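Local coordinates for protein CT_858 (Chlamydia trachomatis, PDB 3DOR) that is a secreted chlamydial protease, probably a serine-type endopeptidase, that forms a dimer in its mature form, at residues B[26-31]-B[525-530]; B[68-73]-B[135-140]; B[336-341]-B[467-472]; B[365-370]-B[516-521]. All blocks are in the same frame, centred on the assembly; numbering follows the deposited sequence.

Contact 1 (B[26-31]-B[525-530])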
# COMPACT_ATOMS: atom_id res chain seq x y z
N THR B 26 -4.79 25.57 -7.13
CA THR B 26 -5.33 26.81 -7.68
C THR B 26 -6.40 27.41 -6.77
O THR B 26 -6.55 28.63 -6.69
CB THR B 26 -5.94 26.55 -9.07
OG1 THR B 26 -5.02 25.79 -9.85
CG2 THR B 26 -6.21 27.87 -9.78
N TRP B 27 -7.15 26.56 -6.09
CA TRP B 27 -8.20 27.01 -5.19
C TRP B 27 -7.63 27.67 -3.93
O TRP B 27 -8.14 28.69 -3.47
CB TRP B 27 -9.11 25.84 -4.81
CG TRP B 27 -9.98 26.11 -3.64
CD1 TRP B 27 -9.73 25.78 -2.34
CD2 TRP B 27 -11.23 26.80 -3.65
NE1 TRP B 27 -10.75 26.23 -1.54
CE2 TRP B 27 -11.69 26.86 -2.32
CE3 TRP B 27 -12.01 27.39 -4.66
CZ2 TRP B 27 -12.89 27.47 -1.96
CZ3 TRP B 27 -13.21 28.00 -4.30
CH2 TRP B 27 -13.63 28.04 -2.96
N LYS B 28 -6.58 27.08 -3.38
CA LYS B 28 -5.95 27.62 -2.18
C LYS B 28 -5.31 28.99 -2.43
O LYS B 28 -5.33 29.88 -1.57
CB LYS B 28 -4.90 26.64 -1.67
CG LYS B 28 -5.45 25.23 -1.41
CD LYS B 28 -6.54 25.24 -0.33
CE LYS B 28 -7.09 23.84 -0.06
NZ LYS B 28 -8.06 23.83 1.07
N GLU B 29 -4.73 29.17 -3.61
CA GLU B 29 -4.10 30.43 -3.95
C GLU B 29 -5.17 31.52 -3.94
O GLU B 29 -4.94 32.62 -3.46
CB GLU B 29 -3.43 30.35 -5.32
CG GLU B 29 -2.45 29.19 -5.40
CD GLU B 29 -1.90 28.93 -6.79
OE1 GLU B 29 -2.68 28.91 -7.76
OE2 GLU B 29 -0.67 28.72 -6.90
N GLN B 30 -6.35 31.20 -4.45
CA GLN B 30 -7.41 32.19 -4.50
C GLN B 30 -8.22 32.30 -3.22
O GLN B 30 -8.59 33.40 -2.81
CB GLN B 30 -8.35 31.91 -5.66
CG GLN B 30 -9.37 33.00 -5.86
CD GLN B 30 -10.26 32.77 -7.06
OE1 GLN B 30 -11.32 32.14 -6.96
NE2 GLN B 30 -9.84 33.28 -8.22
N TYR B 31 -8.51 31.17 -2.58
CA TYR B 31 -9.31 31.17 -1.36
C TYR B 31 -8.52 31.65 -0.14
O TYR B 31 -9.07 32.31 0.74
CB TYR B 31 -9.88 29.77 -1.10
CG TYR B 31 -10.64 29.64 0.20
CD1 TYR B 31 -11.88 30.26 0.38
CD2 TYR B 31 -10.12 28.89 1.24
CE1 TYR B 31 -12.58 30.13 1.59
CE2 TYR B 31 -10.79 28.76 2.44
CZ TYR B 31 -12.02 29.38 2.61
OH TYR B 31 -12.65 29.24 3.82
N ILE B 525 -16.60 22.58 -3.32
CA ILE B 525 -16.95 22.11 -1.98
C ILE B 525 -15.82 22.40 -0.99
O ILE B 525 -16.07 22.68 0.17
CB ILE B 525 -17.25 20.58 -1.97
CG1 ILE B 525 -18.39 20.27 -2.93
CG2 ILE B 525 -17.64 20.11 -0.56
CD1 ILE B 525 -19.65 21.01 -2.60
N GLU B 526 -14.58 22.32 -1.48
CA GLU B 526 -13.39 22.56 -0.65
C GLU B 526 -13.55 23.81 0.22
O GLU B 526 -13.87 24.88 -0.29
CB GLU B 526 -12.16 22.71 -1.55
CG GLU B 526 -10.82 22.74 -0.81
CD GLU B 526 -10.53 21.44 -0.07
OE1 GLU B 526 -11.16 20.41 -0.40
OE2 GLU B 526 -9.66 21.44 0.83
N ASN B 527 -13.35 23.66 1.53
CA ASN B 527 -13.45 24.76 2.49
C ASN B 527 -14.85 25.33 2.72
O ASN B 527 -15.27 25.47 3.87
CB ASN B 527 -12.53 25.92 2.07
CG ASN B 527 -11.07 25.57 2.19
OD1 ASN B 527 -10.57 25.30 3.28
ND2 ASN B 527 -10.38 25.55 1.06
N ILE B 528 -15.53 25.68 1.63
CA ILE B 528 -16.87 26.27 1.68
C ILE B 528 -17.95 25.32 2.19
O ILE B 528 -18.95 25.75 2.75
CB ILE B 528 -17.29 26.77 0.27
CG1 ILE B 528 -16.26 27.76 -0.26
CG2 ILE B 528 -18.65 27.45 0.35
CD1 ILE B 528 -15.96 28.90 0.68
N GLY B 529 -17.76 24.02 1.97
CA GLY B 529 -18.74 23.05 2.42
C GLY B 529 -20.10 23.17 1.78
O GLY B 529 -20.28 23.84 0.76
N VAL B 530 -21.07 22.52 2.40
CA VAL B 530 -22.43 22.50 1.92
C VAL B 530 -23.34 23.13 2.96
O VAL B 530 -23.34 22.72 4.13
CB VAL B 530 -22.89 21.06 1.66
CG1 VAL B 530 -24.30 21.04 1.12
CG2 VAL B 530 -21.92 20.38 0.70
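Trp27, Lys28 and Tyr31, side by side on helix 25-32, receive the loop that links strand 507-518 to strand 534-535, where Glu526, Asn527 and Ile528 project at them. The loop is bent by a classic gamma-turn centred on Asn527: Ile528 N bonds to Glu526 O over 2.7 Å, and Asn527 has positive phi. The indole of Trp27 is sandwiched between two aliphatic groups. Tyr31 CB lies against one face, and on the opposite face Glu526 CB makes a CH-pi contact 4.1 Å from the centre of the five-membered ring. CG of Trp27 is anti to its backbone N (chi1 165°), which sends the indole out toward the loop, and its far corner meets aliphatic carbon where CH2 touches Ile528 CG1 at 3.8 Å. The Asn527 amide lies at the edge of the indole, nearly coplanar with it (16° between the planes), while its CG sits 3.2 Å from Tyr31 CE2. Alongside the rings Lys28 crosses Glu526 at about a right angle and closes a salt bridge, NZ to OE2 2.9 Å, on the anti lone pair of the carboxylate. The same ammonium group is hydrogen-bonded to Asn70 O, so that one lysine ties the helix to two loops. Leu516 of strand 507-518 and Phe524, just ahead of the 525-530 segment, also pack on Trp27, Ile525 and Val530 turn to helix 468-478, and Thr26 and Gln30 rest on Pro204 and Leu206 of the second subunit.

Contact 2 (B[68-73]-B[135-140])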
# COMPACT_ATOMS: atom_id res chain seq x y z
N GLY B 68 -0.92 24.47 6.40
CA GLY B 68 -1.17 25.76 5.78
C GLY B 68 -2.08 25.69 4.57
O GLY B 68 -2.57 26.71 4.09
N LEU B 69 -2.32 24.48 4.07
CA LEU B 69 -3.19 24.30 2.92
C LEU B 69 -4.66 24.43 3.32
O LEU B 69 -5.53 24.53 2.46
CB LEU B 69 -2.96 22.93 2.28
CG LEU B 69 -1.61 22.69 1.59
CD1 LEU B 69 -1.48 21.21 1.23
CD2 LEU B 69 -1.51 23.56 0.34
N ASN B 70 -4.92 24.45 4.62
CA ASN B 70 -6.29 24.55 5.12
C ASN B 70 -7.16 23.51 4.37
O ASN B 70 -8.19 23.84 3.79
CB ASN B 70 -6.82 25.98 4.90
CG ASN B 70 -8.03 26.31 5.77
OD1 ASN B 70 -8.29 27.48 6.06
ND2 ASN B 70 -8.77 25.29 6.17
N ASP B 71 -6.70 22.26 4.38
CA ASP B 71 -7.37 21.15 3.70
C ASP B 71 -7.58 20.03 4.73
O ASP B 71 -6.61 19.41 5.16
CB ASP B 71 -6.47 20.63 2.56
CG ASP B 71 -7.14 19.56 1.71
OD1 ASP B 71 -7.97 18.78 2.23
OD2 ASP B 71 -6.82 19.48 0.50
N PHE B 72 -8.82 19.77 5.12
CA PHE B 72 -9.04 18.72 6.11
C PHE B 72 -8.50 17.37 5.65
O PHE B 72 -8.23 16.51 6.48
CB PHE B 72 -10.52 18.60 6.48
CG PHE B 72 -11.08 19.84 7.10
CD1 PHE B 72 -11.89 20.70 6.36
CD2 PHE B 72 -10.77 20.18 8.41
CE1 PHE B 72 -12.39 21.88 6.92
CE2 PHE B 72 -11.27 21.36 8.98
CZ PHE B 72 -12.08 22.20 8.23
N HIS B 73 -8.34 17.20 4.34
CA HIS B 73 -7.80 15.97 3.78
C HIS B 73 -6.26 15.96 3.79
O HIS B 73 -5.64 14.90 3.92
CB HIS B 73 -8.26 15.79 2.33
CG HIS B 73 -9.58 15.11 2.17
ND1 HIS B 73 -10.01 14.10 3.01
CD2 HIS B 73 -10.52 15.20 1.19
CE1 HIS B 73 -11.15 13.60 2.55
NE2 HIS B 73 -11.48 14.25 1.45
N ASN B 135 -3.28 29.33 7.75
CA ASN B 135 -4.22 30.13 6.99
C ASN B 135 -5.65 29.96 7.50
O ASN B 135 -6.60 29.88 6.71
CB ASN B 135 -4.12 29.78 5.51
CG ASN B 135 -2.76 30.16 4.93
OD1 ASN B 135 -2.00 29.30 4.46
ND2 ASN B 135 -2.45 31.45 4.97
N HIS B 136 -5.78 29.92 8.82
CA HIS B 136 -7.06 29.78 9.49
C HIS B 136 -8.02 30.85 8.99
O HIS B 136 -7.65 32.02 8.87
CB HIS B 136 -6.86 29.92 11.00
CG HIS B 136 -8.11 29.77 11.79
ND1 HIS B 136 -8.73 30.84 12.40
CD2 HIS B 136 -8.87 28.69 12.07
CE1 HIS B 136 -9.82 30.42 13.03
NE2 HIS B 136 -9.93 29.12 12.84
N LYS B 137 -9.25 30.46 8.68
CA LYS B 137 -10.23 31.41 8.17
C LYS B 137 -11.43 31.63 9.09
O LYS B 137 -12.44 32.20 8.67
CB LYS B 137 -10.70 30.97 6.79
CG LYS B 137 -9.54 30.79 5.82
CD LYS B 137 -9.83 31.46 4.49
CE LYS B 137 -9.96 32.96 4.64
NZ LYS B 137 -10.41 33.60 3.37
N GLY B 138 -11.32 31.20 10.33
CA GLY B 138 -12.41 31.40 11.27
C GLY B 138 -13.72 30.68 11.02
O GLY B 138 -14.74 31.07 11.56
N THR B 139 -13.72 29.63 10.20
CA THR B 139 -14.97 28.91 9.97
C THR B 139 -15.29 27.99 11.15
O THR B 139 -14.39 27.57 11.88
CB THR B 139 -14.91 28.03 8.70
OG1 THR B 139 -13.95 26.98 8.88
CG2 THR B 139 -14.51 28.87 7.50
N ALA B 140 -16.57 27.70 11.36
CA ALA B 140 -16.97 26.83 12.45
C ALA B 140 -16.25 25.47 12.34
O ALA B 140 -15.79 24.90 13.34
CB ALA B 140 -18.49 26.63 12.44
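Asn135 leans over the chain just beyond helix 55-67, putting its carboxamide beside the carbonyl of Gly68; Asn70 reaches back and meets the Asn135 main chain. Each asparagine thus brings its side chain to a backbone carbonyl across the gap. As modelled, Asn135 OD1 lies 2.7 Å from Gly68 O and Asn70 OD1 lies 3.0 Å from Asn135 O. The two amides adopt different rotamers. In Asn70 the CG branch points away from its own backbone N (chi1 -161°), extending the amide straight at the 135-140 loop, whereas Asn135 swings CG to the side of its backbone N (chi1 -65°), which folds the group down onto Gly68. Asn70 leaves the helical path with positive phi. Lys137 crosses the end of Asn70 at about a right angle, its CG close to the end of the Asn70 amide; kinks at chi2 and chi3 then carry the ammonium group off to Tyr31, where it bonds to the carbonyl and makes a cation-pi contact with the ring. On the flanks, Asp71 OD1 accepts from His73 N in an Asx turn at 2.7 Å, and Thr139 N-caps helix 140-150. Oxygen facing oxygen at such separations suggests that both amides are turned over in the model; with the nitrogens in those places, each could donate to the carbonyl it faces, making this a polar surface seam with little apolar packing.

Contact 3 (B[336-341]-B[467-472])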
# COMPACT_ATOMS: atom_id res chain seq x y z
N ILE B 336 -32.50 11.45 8.82
CA ILE B 336 -31.19 10.82 8.72
C ILE B 336 -30.17 11.69 9.45
O ILE B 336 -29.91 12.83 9.05
CB ILE B 336 -30.76 10.66 7.24
CG1 ILE B 336 -31.68 9.66 6.53
CG2 ILE B 336 -29.29 10.20 7.15
CD1 ILE B 336 -31.35 9.46 5.06
N ASP B 337 -29.61 11.16 10.54
CA ASP B 337 -28.61 11.90 11.28
C ASP B 337 -27.27 11.56 10.66
O ASP B 337 -26.81 10.43 10.75
CB ASP B 337 -28.61 11.50 12.76
CG ASP B 337 -27.43 12.08 13.52
OD1 ASP B 337 -27.17 11.62 14.65
OD2 ASP B 337 -26.77 13.01 12.99
N GLN B 338 -26.64 12.53 10.01
CA GLN B 338 -25.37 12.28 9.37
C GLN B 338 -24.25 13.15 9.96
O GLN B 338 -23.19 13.30 9.35
CB GLN B 338 -25.49 12.54 7.87
CG GLN B 338 -24.37 11.94 7.09
CD GLN B 338 -23.84 12.87 6.02
OE1 GLN B 338 -23.40 12.41 4.97
NE2 GLN B 338 -23.85 14.17 6.29
N THR B 339 -24.49 13.72 11.14
CA THR B 339 -23.49 14.57 11.81
C THR B 339 -22.26 13.78 12.24
O THR B 339 -22.31 12.55 12.36
CB THR B 339 -24.08 15.23 13.06
OG1 THR B 339 -24.57 14.22 13.96
CG2 THR B 339 -25.23 16.15 12.69
N ASN B 340 -21.14 14.47 12.47
CA ASN B 340 -19.91 13.82 12.94
C ASN B 340 -19.61 12.55 12.15
O ASN B 340 -19.51 11.45 12.70
CB ASN B 340 -20.06 13.47 14.43
CG ASN B 340 -19.97 14.69 15.33
OD1 ASN B 340 -19.99 15.84 14.88
ND2 ASN B 340 -19.89 14.44 16.63
N ASN B 341 -19.43 12.72 10.85
CA ASN B 341 -19.18 11.62 9.94
C ASN B 341 -17.94 12.01 9.14
O ASN B 341 -17.93 13.03 8.47
CB ASN B 341 -20.40 11.47 9.04
CG ASN B 341 -20.29 10.33 8.06
OD1 ASN B 341 -19.25 10.13 7.44
ND2 ASN B 341 -21.37 9.57 7.91
N SER B 467 -15.79 15.01 3.32
CA SER B 467 -15.82 14.26 2.05
C SER B 467 -17.17 13.64 1.69
O SER B 467 -18.10 14.37 1.33
CB SER B 467 -14.71 13.19 2.01
OG SER B 467 -14.74 12.35 3.15
N CYS B 468 -17.30 12.32 1.77
CA CYS B 468 -18.59 11.72 1.44
C CYS B 468 -19.71 12.32 2.29
O CYS B 468 -20.85 12.39 1.83
CB CYS B 468 -18.55 10.20 1.59
SG CYS B 468 -17.57 9.38 0.31
N ALA B 469 -19.40 12.75 3.52
CA ALA B 469 -20.40 13.37 4.40
C ALA B 469 -20.68 14.82 3.96
O ALA B 469 -21.62 15.47 4.45
CB ALA B 469 -19.93 13.33 5.85
N ASP B 470 -19.83 15.32 3.06
CA ASP B 470 -20.04 16.64 2.45
C ASP B 470 -20.98 16.30 1.27
O ASP B 470 -22.01 16.94 1.07
CB ASP B 470 -18.75 17.22 1.82
CG ASP B 470 -17.90 18.01 2.79
OD1 ASP B 470 -18.43 18.94 3.44
OD2 ASP B 470 -16.69 17.72 2.90
N PHE B 471 -20.59 15.28 0.51
CA PHE B 471 -21.33 14.85 -0.69
C PHE B 471 -22.77 14.36 -0.51
O PHE B 471 -23.64 14.67 -1.33
CB PHE B 471 -20.54 13.76 -1.44
CG PHE B 471 -19.12 14.15 -1.79
CD1 PHE B 471 -18.15 13.17 -2.04
CD2 PHE B 471 -18.74 15.49 -1.87
CE1 PHE B 471 -16.82 13.51 -2.36
CE2 PHE B 471 -17.42 15.85 -2.19
CZ PHE B 471 -16.46 14.86 -2.43
N PHE B 472 -23.00 13.57 0.54
CA PHE B 472 -24.34 13.03 0.80
C PHE B 472 -25.39 14.14 0.79
O PHE B 472 -26.33 14.09 0.00
CB PHE B 472 -24.36 12.27 2.15
CG PHE B 472 -25.68 11.59 2.46
CD1 PHE B 472 -26.04 10.41 1.83
CD2 PHE B 472 -26.55 12.13 3.42
CE1 PHE B 472 -27.25 9.75 2.15
CE2 PHE B 472 -27.76 11.50 3.74
CZ PHE B 472 -28.11 10.29 3.10
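Gln338 NE2 donates to Ala469 O over 3.2 Å, arriving in the carbonyl plane on a lone pair of the acceptor but 22° out of the glutamine's own amide plane. The other end of this amide is pressed into the helix: OE1 lies 3.0 Å from Phe472 CB and close to Ala469 CA, and accepts a hydrogen bond from Tyr301 OH, so both ends of the buried amide are engaged. A bend at chi2 (-137°) turns the carboxamide alongside the helix, where it slides past the Phe472 ring in the opposite direction. The site is the carboxyl end of strand 333-337 in the central mixed sheet of the S41 peptidase region, where the departing chain packs on the first turn of helix 468-478. Ile336, on the strand itself, brings its CD1 to the edge of the Phe472 ring at CZ, 3.9 Å away. Leu349, Leu353 and Val459 also touch that phenylalanine. Toward the start of the helix, Ala469 CB fits against Asn341, 3.3 Å from its O, while Asn341 OD1 is taken by Gly343 N. Just after the strand the backbone turns, with Asp337 OD2 accepting from Thr339 N in an Asx turn and, on its syn lone pair, from Thr339 OG1 at 2.7 Å. Asp470, pointing away, bonds instead to Thr489, Gly491 and Ala492.

Contact 4 (B[365-370]-B[516-521])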
# COMPACT_ATOMS: atom_id res chain seq x y z
N LYS B 365 -19.41 16.65 -10.40
CA LYS B 365 -18.26 16.08 -11.09
C LYS B 365 -16.97 16.53 -10.42
O LYS B 365 -16.99 17.41 -9.57
CB LYS B 365 -18.25 16.50 -12.56
CG LYS B 365 -19.43 15.94 -13.35
CD LYS B 365 -19.36 16.37 -14.81
CE LYS B 365 -20.52 15.79 -15.61
NZ LYS B 365 -21.84 16.29 -15.13
N HIS B 366 -15.86 15.92 -10.81
CA HIS B 366 -14.57 16.27 -10.21
C HIS B 366 -13.50 16.76 -11.20
O HIS B 366 -13.33 16.18 -12.27
CB HIS B 366 -14.01 15.06 -9.46
CG HIS B 366 -14.70 14.78 -8.16
ND1 HIS B 366 -14.03 14.77 -6.95
CD2 HIS B 366 -15.99 14.48 -7.88
CE1 HIS B 366 -14.88 14.47 -5.99
NE2 HIS B 366 -16.07 14.30 -6.52
N ARG B 367 -12.78 17.82 -10.82
CA ARG B 367 -11.69 18.35 -11.64
C ARG B 367 -10.48 17.59 -11.08
O ARG B 367 -10.17 17.70 -9.90
CB ARG B 367 -11.48 19.86 -11.41
CG ARG B 367 -12.70 20.76 -11.56
CD ARG B 367 -12.89 21.28 -12.97
NE ARG B 367 -11.67 21.86 -13.56
CZ ARG B 367 -11.30 23.13 -13.49
NH1 ARG B 367 -12.04 24.02 -12.84
NH2 ARG B 367 -10.18 23.52 -14.10
N MET B 368 -9.79 16.83 -11.93
CA MET B 368 -8.67 16.02 -11.46
C MET B 368 -7.26 16.41 -11.92
O MET B 368 -7.09 16.99 -12.99
CB MET B 368 -8.92 14.56 -11.87
CG MET B 368 -10.18 13.94 -11.27
SD MET B 368 -10.98 12.78 -12.41
CE MET B 368 -9.79 11.45 -12.42
N ILE B 369 -6.25 16.11 -11.09
CA ILE B 369 -4.86 16.35 -11.49
C ILE B 369 -4.41 14.99 -12.00
O ILE B 369 -4.61 13.97 -11.33
CB ILE B 369 -3.93 16.73 -10.32
CG1 ILE B 369 -4.27 18.12 -9.79
CG2 ILE B 369 -2.49 16.78 -10.82
CD1 ILE B 369 -3.05 18.85 -9.20
N LEU B 370 -3.79 14.96 -13.17
CA LEU B 370 -3.40 13.68 -13.75
C LEU B 370 -1.92 13.40 -13.94
O LEU B 370 -1.13 14.29 -14.24
CB LEU B 370 -4.11 13.52 -15.10
CG LEU B 370 -5.64 13.67 -15.14
CD1 LEU B 370 -6.13 13.70 -16.58
CD2 LEU B 370 -6.31 12.52 -14.37
N LEU B 516 -10.97 18.26 -7.28
CA LEU B 516 -11.81 19.33 -6.75
C LEU B 516 -13.22 19.07 -7.25
O LEU B 516 -13.48 19.12 -8.45
CB LEU B 516 -11.37 20.71 -7.25
CG LEU B 516 -10.31 21.49 -6.47
CD1 LEU B 516 -10.16 22.86 -7.11
CD2 LEU B 516 -10.72 21.63 -5.00
N ALA B 517 -14.13 18.77 -6.34
CA ALA B 517 -15.51 18.52 -6.71
C ALA B 517 -16.18 19.84 -7.06
O ALA B 517 -15.89 20.88 -6.46
CB ALA B 517 -16.25 17.85 -5.58
N VAL B 518 -17.09 19.78 -8.03
CA VAL B 518 -17.85 20.95 -8.46
C VAL B 518 -19.33 20.58 -8.46
O VAL B 518 -19.72 19.59 -9.05
CB VAL B 518 -17.48 21.37 -9.90
CG1 VAL B 518 -18.22 22.64 -10.26
CG2 VAL B 518 -15.97 21.57 -10.02
N ARG B 519 -20.15 21.39 -7.78
CA ARG B 519 -21.59 21.13 -7.72
C ARG B 519 -22.23 21.49 -9.08
O ARG B 519 -21.64 22.24 -9.85
CB ARG B 519 -22.22 21.95 -6.59
CG ARG B 519 -21.68 21.59 -5.20
CD ARG B 519 -22.06 22.60 -4.13
NE ARG B 519 -23.50 22.70 -3.91
CZ ARG B 519 -24.05 23.38 -2.91
NH1 ARG B 519 -23.28 24.03 -2.04
NH2 ARG B 519 -25.37 23.42 -2.78
N GLU B 520 -23.41 20.95 -9.36
CA GLU B 520 -24.10 21.22 -10.63
C GLU B 520 -24.03 22.67 -11.09
O GLU B 520 -23.80 22.93 -12.27
CB GLU B 520 -25.59 20.84 -10.53
CG GLU B 520 -25.88 19.36 -10.50
CD GLU B 520 -27.37 19.07 -10.62
OE1 GLU B 520 -27.93 19.33 -11.71
OE2 GLU B 520 -27.97 18.60 -9.62
N HIS B 521 -24.23 23.60 -10.17
CA HIS B 521 -24.20 25.02 -10.52
C HIS B 521 -22.84 25.71 -10.51
O HIS B 521 -22.77 26.93 -10.67
CB HIS B 521 -25.19 25.77 -9.62
CG HIS B 521 -26.61 25.34 -9.83
ND1 HIS B 521 -27.46 25.04 -8.79
CD2 HIS B 521 -27.32 25.14 -10.97
CE1 HIS B 521 -28.63 24.66 -9.27
NE2 HIS B 521 -28.57 24.71 -10.59
O HOH W 1 -20.60 19.32 -11.62
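Arg367 and Leu516 form the tight end of this pairing. Arg367 N bonds to Leu516 O over 2.8 Å and almost straight, 176° at the hydrogen, although the donor stands above the carbonyl plane. Leu516 N returns an equally short bond to Arg367 O, 2.8 Å. Next along, His366 faces Ala517 as a non-hydrogen-bonded pair, and the methyl lies over the imidazole face, Ala517 CB 3.8 Å from the ring centre. His366 ND1 is bound to Ser515 OG, which helps fix the ring's rotation, and Phe471 of helix 468-478 packs on Ala517 as well. The segments are neighbouring antiparallel strands, 361-368 and 507-518, of one sheet, with their directions 146° apart. On the other face of the sheet, Arg367 CG touches Val518 CG2 at 3.7 Å. The arginine then bends at chi2 (-90°) and chi3 and carries its guanidinium group away to Leu433 O and Ser434 O of the same chain and to Gln205 O of the second subunit. Toward Lys365 the strands begin to part. Val518 N still makes a good bond to Lys365 O, 2.8 Å, but the reciprocal one, Lys365 N to Val518 O, is weak at 3.2 Å. A water sits beside it, accepting from Lys365 N and donating to Val518 O at 2.7 Å. Beyond that point the lysine chain leads outward, and Glu520 and His521 are exposed.

Overall arrangement
Along the chain contact 1 encloses the other three: contact 2 opens and closes first, and then the segments of contacts 3 and 4 alternate. In space contacts 1 and 2 are neighbours, their centres about 9 Å apart; the centres of contacts 1 and 4 are about 12 Å apart, and they touch through Leu516 and Arg519. Contact 3 is the most central, its centre about 19 Å from that of each of the others; helix 468-478 meets contact 1 at Asp470 and contact 4 at Phe471, while Ser467 touches His73 of contact 2. The N-terminal helices and the PDZ-like region are thereby joined to the S41 peptidase fold, and contacts 1 and 4 extend this packing to the second subunit.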